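Local coordinates for tail spike protein gp49 (Pseudomonas phage LKA1, PDB 4RU4) that forms the trimeric tailspike of the phage and acts as a lyase on the O-specific polysaccharide of Pseudomonas, degrading the host cell envelope during entry, at residues P46-A50 against L51-I55; V70-S74 against G75-I79; C338-N342 against C343-G347; I356-R359 against H360-I363. All coordinates share one frame; numbering follows the deposited sequence.

Contact 1. Residues P46-A50 against L51-I55; sequences PHAVA and LSDEI. With EDO (1,2-ethanediol), chain V.
Between A50 and D53 the backbone folds into a type I beta turn, closed by the bond from D53 N to A50 O (2.8 Å). The side chain of D53 then reaches back to the amides of V49 and A50, at the entry to the turn. Its OD2 accepts both backbone N-H groups: V49 N at 2.8 Å, nearly in line with the C-O bond of the carboxylate, and A50 N at 3.1 Å, from well above the carboxylate plane. With CG anti to the carbonyl carbon (chi1 -72°), the acid group is swung to the side where these two amides converge. A short acid suits the place, since one oxygen can serve both donors while the other, OD1, is held by R81 in a salt bridge and by N80. The turn belongs to the loop that joins helix 38-44 to helix 55-65 near the start of this chain, and E54 stands at the N-cap position of the second helix. Within the turn the small CB of A50 lies against S52 OG at 3.7 Å. Further back, H47 N donates to O2 of a 1,2-ethanediol molecule (2.7 Å), probably taken up from the crystallisation liquor.

Contact 2. Residues V70-S74 against G75-I79; sequences VHIPS and GDYQI
Y77 stretches its ring back across the bend made by S74 and G75, and its hydroxyl donates to the carbonyl oxygen P73 O over 2.9 Å. That oxygen sits at the edge of the ring, in its plane, whereas the hydroxyl stands above the plane of the P73 carbonyl. Placing CG anti to the carbonyl carbon (chi1 -58°) aims the Y77 ring at the 70-74 segment, and tyrosine is long enough to span the bend and still end in a donor. The proline ring crosses the tyrosine at about a right angle, its CD 3.6 Å from Y77 OH, and the fixed phi of proline suits the bend as the chain leaves strand 70-72. I72 adds a secondary, apolar contact on the CE1 side of the Y77 ring, its CG2 methyl lying 3.3 Å from CE1.

G75 carries the bend with a phi of 163°, a conformation open to glycine because it has no side chain, and its backbone is bonded to that of T97. S74, just before it, turns its hydroxyl to T97 OG1, a role for which a small polar residue is well suited, and it also packs on P69 of the second subunit. Helix 55-65 packs against the bend, L60 on I72 and D56 on Y77. Strands 70-72 and 75-79 pair in parallel with strands 89-93 and 98-107 respectively, making this a corner of a parallel beta-helix, right-handed as in the pectin lyase-like family.

Contact 3. Residues C338-N342 against C343-G347; sequences CSYEN and CTIYG
Y340 and C343 meet where the chain turns a corner between strands 338-341 and 344-345 of a parallel beta-helix, the pectin lyase-like fold of this part of the spike. The packed side faces the interior. C343 SG comes up to the edge of the Y340 ring, near its plane, 4.2 Å from CD2, and the same CD2 lies 4.3 Å from I345 CD1. With its CG anti to the carbonyl carbon (chi1 -72°), Y340 sends its ring inward beside these two side chains. The compact thiol and the branched isoleucine suit the interior because they fill it beside the ring, while Y340 OH finds a polar partner in the carbonyl oxygen of D330.

The other side of the corner is polar and looser within the segment, though it too is buried, because neighbouring subunits close over it. N342 takes the positive backbone angles (phi 55°, psi 43°) that bend the chain, a conformation asparagine tolerates well, and it packs on E341 of the second subunit and on N342 of the third. T344 OG1 bonds to N310 of the second subunit. E341 points away from the 343-347 segment, where its carboxylate pairs with R314 through OE1. Its OE2 receives S339 OG at 2.6 Å, from above the carboxylate plane.

Contact 4. Residues I356-R359 against H360-I363; sequences ISYR and HCTI
Apolar contacts form the inner part of this corner, where Y358 touches both C361 and I363. C361 SG lies at the edge of the Y358 ring, near its plane, 4.3 Å from CD2, and I363 CD1 is 4.2 Å from the same carbon. Both side chains thus gather at the CD2 side of the ring, whose hydroxyl is satisfied by the carbonyl oxygen of T350. Backbone shape accounts for the bend itself: H360 adopts positive angles (phi 52°, psi 39°), which brings its CB to 3.1 Å from R359 O. The corner joins strand 356-359 to strand 362-364, two faces of one coil of the parallel beta-helix.

Polar and charged interactions lie on the side turned to the other subunits. R359 is extended from CG to NE, a length that lets its guanidinium lie flat over S357, whose CB sits 3.9 Å above the plane and over its centre. NH1 of that group forms a salt bridge with OE2 of E341 in the preceding coil. Between subunits, H360 NE2 bonds to D385 of the second subunit, and the H360 ring packs edge-to-face with H360 of both other chains, consistent with a cluster of three histidines near the threefold axis.

The four contacts follow one another along the chain without overlap. Contacts 1 and 2 lie near the start of this chain with centres about 17 Å apart, and helix 55-65 connects them; E54, at its N-cap, packs CB against Q78 O. From contact 2 the beta-helix runs on to contacts 3 and 4, whose centres are about 33 Å and 38 Å away. Contacts 3 and 4 are neighbours, centres about 5 Å apart, in successive coils: strand 338-341 pairs in parallel with 356-359, and 344-345 with 362-364. Their tyrosine rings, Y340 and Y358, meet with planes about 5° apart, and both corners touch the second subunit, joining coil stacking to trimer assembly.

Contact 1. Residues P46-A50 against L51-I55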
loop_
_atom_site.group_PDB
_atom_site.type_symbol
_atom_site.label_atom_id
_atom_site.label_comp_id
_atom_site.label_asym_id
_atom_site.label_seq_id
_atom_site.Cartn_x
_atom_site.Cartn_y
_atom_site.Cartn_z
ATOM N N PRO B 46 19.383 27.913 38.612
ATOM C CA PRO B 46 18.887 29.293 38.588
ATOM C C PRO B 46 17.397 29.372 38.330
ATOM O O PRO B 46 16.752 30.278 38.830
ATOM C CB PRO B 46 19.666 29.928 37.442
ATOM C CG PRO B 46 20.910 29.072 37.322
ATOM C CD PRO B 46 20.482 27.689 37.651
ATOM N N HIS B 47 16.825 28.414 37.618
ATOM C CA HIS B 47 15.403 28.545 37.316
ATOM C C HIS B 47 14.474 27.689 38.195
ATOM O O HIS B 47 13.291 27.530 37.903
ATOM C CB HIS B 47 15.162 28.375 35.807
ATOM C CG HIS B 47 15.917 29.370 34.975
ATOM N ND1 HIS B 47 15.906 30.724 35.245
ATOM C CD2 HIS B 47 16.735 29.206 33.910
ATOM C CE1 HIS B 47 16.670 31.353 34.369
ATOM N NE2 HIS B 47 17.188 30.454 33.551
ATOM N N ALA B 48 15.007 27.174 39.297
ATOM C CA ALA B 48 14.167 26.598 40.340
ATOM C C ALA B 48 13.233 27.684 40.884
ATOM O O ALA B 48 13.647 28.831 41.075
ATOM C CB ALA B 48 15.040 26.058 41.472
ATOM N N VAL B 49 11.987 27.319 41.161
ATOM C CA VAL B 49 10.999 28.283 41.643
ATOM C C VAL B 49 10.854 28.253 43.176
ATOM O O VAL B 49 10.692 29.305 43.828
ATOM C CB VAL B 49 9.650 28.059 40.931
ATOM C CG1 VAL B 49 8.549 29.029 41.440
ATOM C CG2 VAL B 49 9.838 28.187 39.415
ATOM N N ALA B 50 10.961 27.059 43.756
ATOM C CA ALA B 50 10.746 26.877 45.186
ATOM C C ALA B 50 11.485 25.654 45.713
ATOM O O ALA B 50 11.704 24.672 44.985
ATOM C CB ALA B 50 9.233 26.740 45.477
ATOM N N LEU B 51 11.857 25.700 46.993
ATOM C CA LEU B 51 12.526 24.561 47.619
ATOM C C LEU B 51 11.704 23.274 47.548
ATOM O O LEU B 51 12.236 22.187 47.711
ATOM C CB LEU B 51 12.883 24.883 49.065
ATOM C CG LEU B 51 14.052 25.863 49.224
ATOM C CD1 LEU B 51 14.302 26.220 50.723
ATOM C CD2 LEU B 51 15.283 25.265 48.583
ATOM N N SER B 52 10.410 23.392 47.277
ATOM C CA SER B 52 9.582 22.193 47.178
ATOM C C SER B 52 9.624 21.560 45.772
ATOM O O SER B 52 9.064 20.479 45.571
ATOM C CB SER B 52 8.148 22.534 47.570
ATOM O OG SER B 52 7.713 23.646 46.815
ATOM N N ASP B 53 10.268 22.228 44.809
ATOM C CA ASP B 53 10.476 21.636 43.466
ATOM C C ASP B 53 11.289 20.343 43.572
ATOM O O ASP B 53 12.174 20.222 44.419
ATOM C CB ASP B 53 11.262 22.579 42.542
ATOM C CG ASP B 53 10.445 23.772 42.076
ATOM O OD1 ASP B 53 9.199 23.726 42.170
ATOM O OD2 ASP B 53 11.067 24.754 41.624
ATOM N N GLU B 54 11.035 19.404 42.669
ATOM C CA GLU B 54 11.773 18.147 42.646
ATOM C C GLU B 54 13.202 18.331 42.149
ATOM O O GLU B 54 13.446 19.019 41.153
ATOM C CB GLU B 54 11.051 17.132 41.734
ATOM C CG GLU B 54 9.687 16.668 42.272
ATOM C CD GLU B 54 9.801 15.682 43.431
ATOM O OE1 GLU B 54 10.906 15.154 43.674
ATOM O OE2 GLU B 54 8.774 15.430 44.101
ATOM N N ILE B 55 14.148 17.708 42.837
ATOM C CA ILE B 55 15.516 17.660 42.353
ATOM C C ILE B 55 15.598 17.060 40.924
ATOM O O ILE B 55 16.340 17.572 40.087
ATOM C CB ILE B 55 16.414 16.887 43.361
ATOM C CG1 ILE B 55 16.644 17.753 44.617
ATOM C CG2 ILE B 55 17.743 16.454 42.707
ATOM C CD1 ILE B 55 17.116 16.976 45.876
HETATM C C1 EDO V . 16.933 23.957 36.213
HETATM O O1 EDO V . 16.038 23.812 37.298
HETATM C C2 EDO V . 16.771 25.382 35.725
HETATM O O2 EDO V . 17.744 26.186 36.380
#

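Contact 2. Residues V70-S74 against G75-I79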
loop_
_atom_site.group_PDB
_atom_site.type_symbol
_atom_site.label_atom_id
_atom_site.label_comp_id
_atom_site.label_asym_id
_atom_site.label_seq_id
_atom_site.Cartn_x
_atom_site.Cartn_y
_atom_site.Cartn_z
ATOM N N VAL B 70 20.839 15.607 25.639
ATOM C CA VAL B 70 20.670 15.004 26.950
ATOM C C VAL B 70 20.429 13.509 26.816
ATOM O O VAL B 70 19.558 13.077 26.062
ATOM C CB VAL B 70 19.493 15.661 27.697
ATOM C CG1 VAL B 70 19.258 15.008 29.070
ATOM C CG2 VAL B 70 19.770 17.165 27.843
ATOM N N HIS B 71 21.214 12.721 27.540
ATOM C CA HIS B 71 20.971 11.297 27.623
ATOM C C HIS B 71 20.395 10.970 28.994
ATOM O O HIS B 71 20.963 11.351 30.013
ATOM C CB HIS B 71 22.250 10.481 27.410
ATOM C CG HIS B 71 22.031 9.016 27.604
ATOM N ND1 HIS B 71 21.282 8.256 26.729
ATOM C CD2 HIS B 71 22.402 8.182 28.603
ATOM C CE1 HIS B 71 21.217 7.013 27.174
ATOM N NE2 HIS B 71 21.890 6.940 28.308
ATOM N N ILE B 72 19.267 10.271 29.010
ATOM C CA ILE B 72 18.599 9.926 30.259
ATOM C C ILE B 72 18.755 8.430 30.494
ATOM O O ILE B 72 18.106 7.635 29.851
ATOM C CB ILE B 72 17.089 10.270 30.206
ATOM C CG1 ILE B 72 16.885 11.761 29.934
ATOM C CG2 ILE B 72 16.381 9.857 31.509
ATOM C CD1 ILE B 72 15.427 12.216 30.071
ATOM N N PRO B 73 19.616 8.051 31.446
ATOM C CA PRO B 73 19.813 6.651 31.849
ATOM C C PRO B 73 18.529 6.107 32.422
ATOM O O PRO B 73 17.754 6.927 32.910
ATOM C CB PRO B 73 20.832 6.766 32.995
ATOM C CG PRO B 73 21.527 8.054 32.745
ATOM C CD PRO B 73 20.451 8.974 32.224
ATOM N N SER B 74 18.329 4.789 32.394
ATOM C CA SER B 74 17.256 4.127 33.136
ATOM C C SER B 74 17.114 4.719 34.513
ATOM O O SER B 74 18.096 4.893 35.226
ATOM C CB SER B 74 17.529 2.620 33.317
ATOM O OG SER B 74 17.226 1.927 32.131
ATOM N N GLY B 75 15.876 5.003 34.886
ATOM C CA GLY B 75 15.567 5.580 36.175
ATOM C C GLY B 75 14.162 6.144 36.086
ATOM O O GLY B 75 13.550 6.136 35.009
ATOM N N ASP B 76 13.644 6.629 37.209
ATOM C CA ASP B 76 12.251 7.017 37.291
ATOM C C ASP B 76 12.258 8.406 37.900
ATOM O O ASP B 76 12.349 8.563 39.104
ATOM C CB ASP B 76 11.494 5.998 38.158
ATOM C CG ASP B 76 9.984 6.138 38.063
ATOM O OD1 ASP B 76 9.458 7.258 37.895
ATOM O OD2 ASP B 76 9.297 5.109 38.171
ATOM N N TYR B 77 12.214 9.421 37.041
ATOM C CA TYR B 77 12.479 10.796 37.457
ATOM C C TYR B 77 11.190 11.540 37.803
ATOM O O TYR B 77 10.273 11.633 36.977
ATOM C CB TYR B 77 13.228 11.496 36.329
ATOM C CG TYR B 77 14.527 10.809 35.957
ATOM C CD1 TYR B 77 14.558 9.782 35.015
ATOM C CD2 TYR B 77 15.728 11.202 36.538
ATOM C CE1 TYR B 77 15.742 9.161 34.681
ATOM C CE2 TYR B 77 16.918 10.597 36.202
ATOM C CZ TYR B 77 16.922 9.570 35.275
ATOM O OH TYR B 77 18.107 8.950 34.941
ATOM N N GLN B 78 11.116 12.064 39.022
ATOM C CA GLN B 78 9.901 12.703 39.499
ATOM C C GLN B 78 9.966 14.188 39.209
ATOM O O GLN B 78 10.898 14.871 39.657
ATOM C CB GLN B 78 9.734 12.485 41.013
ATOM C CG GLN B 78 9.993 11.025 41.441
ATOM C CD GLN B 78 8.992 10.073 40.806
ATOM O OE1 GLN B 78 7.786 10.157 41.077
ATOM N NE2 GLN B 78 9.479 9.203 39.901
ATOM N N ILE B 79 8.980 14.694 38.469
ATOM C CA ILE B 79 8.979 16.109 38.121
ATOM C C ILE B 79 7.661 16.776 38.501
ATOM O O ILE B 79 6.594 16.178 38.393
ATOM C CB ILE B 79 9.302 16.337 36.626
ATOM C CG1 ILE B 79 8.193 15.752 35.736
ATOM C CG2 ILE B 79 10.680 15.743 36.299
ATOM C CD1 ILE B 79 8.223 16.200 34.266
#

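Contact 3. Residues C338-N342 against C343-G347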
loop_
_atom_site.group_PDB
_atom_site.type_symbol
_atom_site.label_atom_id
_atom_site.label_comp_id
_atom_site.label_asym_id
_atom_site.label_seq_id
_atom_site.Cartn_x
_atom_site.Cartn_y
_atom_site.Cartn_z
ATOM N N CYS B 338 -4.419 14.536 2.724
ATOM C CA CYS B 338 -3.838 13.722 3.790
ATOM C C CYS B 338 -4.403 12.311 3.677
ATOM O O CYS B 338 -5.424 12.103 3.023
ATOM C CB CYS B 338 -4.227 14.288 5.148
ATOM S SG CYS B 338 -3.489 15.875 5.561
ATOM N N SER B 339 -3.779 11.335 4.353
ATOM C CA SER B 339 -4.261 9.958 4.248
ATOM C C SER B 339 -3.845 9.080 5.414
ATOM O O SER B 339 -2.879 9.397 6.137
ATOM C CB SER B 339 -3.778 9.292 2.934
ATOM O OG SER B 339 -2.351 9.333 2.798
ATOM N N TYR B 340 -4.611 7.997 5.600
ATOM C CA TYR B 340 -4.185 6.823 6.388
ATOM C C TYR B 340 -3.905 5.704 5.372
ATOM O O TYR B 340 -4.687 5.487 4.447
ATOM C CB TYR B 340 -5.275 6.362 7.383
ATOM C CG TYR B 340 -5.487 7.285 8.577
ATOM C CD1 TYR B 340 -6.222 8.446 8.460
ATOM C CD2 TYR B 340 -4.953 6.975 9.830
ATOM C CE1 TYR B 340 -6.405 9.313 9.561
ATOM C CE2 TYR B 340 -5.145 7.830 10.931
ATOM C CZ TYR B 340 -5.869 8.984 10.779
ATOM O OH TYR B 340 -6.048 9.841 11.836
ATOM N N GLU B 341 -2.802 4.984 5.547
ATOM C CA GLU B 341 -2.414 3.929 4.619
ATOM C C GLU B 341 -1.851 2.761 5.431
ATOM O O GLU B 341 -1.073 2.979 6.365
ATOM C CB GLU B 341 -1.324 4.463 3.671
ATOM C CG GLU B 341 -1.868 5.651 2.849
ATOM C CD GLU B 341 -0.836 6.429 2.047
ATOM O OE1 GLU B 341 0.367 6.101 2.117
ATOM O OE2 GLU B 341 -1.254 7.408 1.365
ATOM N N ASN B 342 -2.271 1.547 5.083
ATOM C CA ASN B 342 -1.780 0.341 5.749
ATOM C C ASN B 342 -1.978 0.401 7.252
ATOM O O ASN B 342 -1.078 0.025 7.989
ATOM C CB ASN B 342 -0.303 0.103 5.466
ATOM C CG ASN B 342 0.008 0.003 3.976
ATOM O OD1 ASN B 342 0.839 0.737 3.464
ATOM N ND2 ASN B 342 -0.640 -0.907 3.296
ATOM N N CYS B 343 -3.140 0.873 7.687
ATOM C CA CYS B 343 -3.462 0.964 9.107
ATOM C C CYS B 343 -4.567 -0.008 9.485
ATOM O O CYS B 343 -5.492 -0.251 8.690
ATOM C CB CYS B 343 -3.909 2.398 9.456
ATOM S SG CYS B 343 -2.544 3.600 9.416
ATOM N N THR B 344 -4.473 -0.557 10.693
ATOM C CA THR B 344 -5.580 -1.269 11.301
ATOM C C THR B 344 -6.306 -0.265 12.206
ATOM O O THR B 344 -5.718 0.290 13.143
ATOM C CB THR B 344 -5.081 -2.487 12.123
ATOM O OG1 THR B 344 -4.338 -3.366 11.262
ATOM C CG2 THR B 344 -6.280 -3.265 12.757
ATOM N N ILE B 345 -7.571 0.001 11.898
ATOM C CA ILE B 345 -8.338 1.014 12.624
ATOM C C ILE B 345 -9.556 0.381 13.287
ATOM O O ILE B 345 -10.533 0.035 12.615
ATOM C CB ILE B 345 -8.788 2.172 11.673
ATOM C CG1 ILE B 345 -7.562 2.771 10.955
ATOM C CG2 ILE B 345 -9.598 3.269 12.448
ATOM C CD1 ILE B 345 -7.897 3.792 9.847
ATOM N N TYR B 346 -9.484 0.183 14.605
ATOM C CA TYR B 346 -10.642 -0.306 15.335
ATOM C C TYR B 346 -11.459 0.884 15.774
ATOM O O TYR B 346 -10.939 1.732 16.494
ATOM C CB TYR B 346 -10.197 -1.051 16.594
ATOM C CG TYR B 346 -9.437 -2.326 16.285
ATOM C CD1 TYR B 346 -10.110 -3.484 15.966
ATOM C CD2 TYR B 346 -8.034 -2.360 16.326
ATOM C CE1 TYR B 346 -9.410 -4.693 15.714
ATOM C CE2 TYR B 346 -7.328 -3.533 16.089
ATOM C CZ TYR B 346 -8.022 -4.701 15.773
ATOM O OH TYR B 346 -7.326 -5.870 15.526
ATOM N N GLY B 347 -12.729 0.951 15.362
ATOM C CA GLY B 347 -13.611 1.986 15.897
ATOM C C GLY B 347 -13.878 3.110 14.905
ATOM O O GLY B 347 -14.293 4.197 15.298
#

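Contact 4. Residues I356-R359 against H360-I363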
loop_
_atom_site.group_PDB
_atom_site.type_symbol
_atom_site.label_atom_id
_atom_site.label_comp_id
_atom_site.label_asym_id
_atom_site.label_seq_id
_atom_site.Cartn_x
_atom_site.Cartn_y
_atom_site.Cartn_z
ATOM N N ILE B 356 -9.052 13.515 0.768
ATOM C CA ILE B 356 -8.649 12.605 1.841
ATOM C C ILE B 356 -8.793 11.143 1.387
ATOM O O ILE B 356 -9.776 10.790 0.745
ATOM C CB ILE B 356 -9.567 12.806 3.038
ATOM C CG1 ILE B 356 -9.505 14.261 3.534
ATOM C CG2 ILE B 356 -9.272 11.763 4.140
ATOM C CD1 ILE B 356 -8.127 14.792 3.880
ATOM N N SER B 357 -7.822 10.283 1.717
ATOM C CA SER B 357 -7.905 8.889 1.274
ATOM C C SER B 357 -7.572 7.948 2.426
ATOM O O SER B 357 -6.765 8.304 3.308
ATOM C CB SER B 357 -6.950 8.628 0.102
ATOM O OG SER B 357 -6.997 9.690 -0.848
ATOM N N TYR B 358 -8.205 6.774 2.409
ATOM C CA TYR B 358 -7.796 5.617 3.208
ATOM C C TYR B 358 -7.383 4.548 2.207
ATOM O O TYR B 358 -8.152 4.239 1.291
ATOM C CB TYR B 358 -8.968 5.119 4.080
ATOM C CG TYR B 358 -9.271 6.093 5.176
ATOM C CD1 TYR B 358 -10.043 7.217 4.927
ATOM C CD2 TYR B 358 -8.729 5.924 6.455
ATOM C CE1 TYR B 358 -10.303 8.161 5.944
ATOM C CE2 TYR B 358 -8.959 6.857 7.461
ATOM C CZ TYR B 358 -9.758 7.971 7.199
ATOM O OH TYR B 358 -9.988 8.918 8.179
ATOM N N ARG B 359 -6.180 3.990 2.357
ATOM C CA ARG B 359 -5.656 3.034 1.380
ATOM C C ARG B 359 -5.165 1.776 2.072
ATOM O O ARG B 359 -4.284 1.856 2.937
ATOM C CB ARG B 359 -4.475 3.622 0.615
ATOM C CG ARG B 359 -4.763 4.975 -0.038
ATOM C CD ARG B 359 -3.497 5.521 -0.705
ATOM N NE ARG B 359 -3.810 6.559 -1.687
ATOM C CZ ARG B 359 -3.536 7.855 -1.557
ATOM N NH1 ARG B 359 -2.900 8.318 -0.483
ATOM N NH2 ARG B 359 -3.882 8.700 -2.527
ATOM N N HIS B 360 -5.701 0.626 1.667
ATOM C CA HIS B 360 -5.256 -0.645 2.252
ATOM C C HIS B 360 -5.322 -0.612 3.778
ATOM O O HIS B 360 -4.432 -1.149 4.454
ATOM C CB HIS B 360 -3.840 -0.990 1.760
ATOM C CG HIS B 360 -3.815 -1.573 0.367
ATOM N ND1 HIS B 360 -2.670 -1.658 -0.400
ATOM C CD2 HIS B 360 -4.812 -2.101 -0.388
ATOM C CE1 HIS B 360 -2.963 -2.207 -1.570
ATOM N NE2 HIS B 360 -4.251 -2.499 -1.582
ATOM N N CYS B 361 -6.378 0.012 4.309
ATOM C CA CYS B 361 -6.675 -0.060 5.737
ATOM C C CYS B 361 -7.688 -1.148 6.057
ATOM O O CYS B 361 -8.548 -1.489 5.229
ATOM C CB CYS B 361 -7.242 1.266 6.236
ATOM S SG CYS B 361 -6.022 2.582 6.147
ATOM N N THR B 362 -7.614 -1.672 7.280
ATOM C CA THR B 362 -8.684 -2.515 7.803
ATOM C C THR B 362 -9.372 -1.672 8.870
ATOM O O THR B 362 -8.700 -1.153 9.780
ATOM C CB THR B 362 -8.111 -3.813 8.439
ATOM O OG1 THR B 362 -7.257 -4.448 7.479
ATOM C CG2 THR B 362 -9.216 -4.785 8.841
ATOM N N ILE B 363 -10.694 -1.527 8.767
ATOM C CA ILE B 363 -11.428 -0.597 9.641
ATOM C C ILE B 363 -12.679 -1.283 10.178
ATOM O O ILE B 363 -13.460 -1.839 9.391
ATOM C CB ILE B 363 -11.846 0.712 8.877
ATOM C CG1 ILE B 363 -10.710 1.222 7.968
ATOM C CG2 ILE B 363 -12.308 1.803 9.885
ATOM C CD1 ILE B 363 -11.084 2.450 7.089
#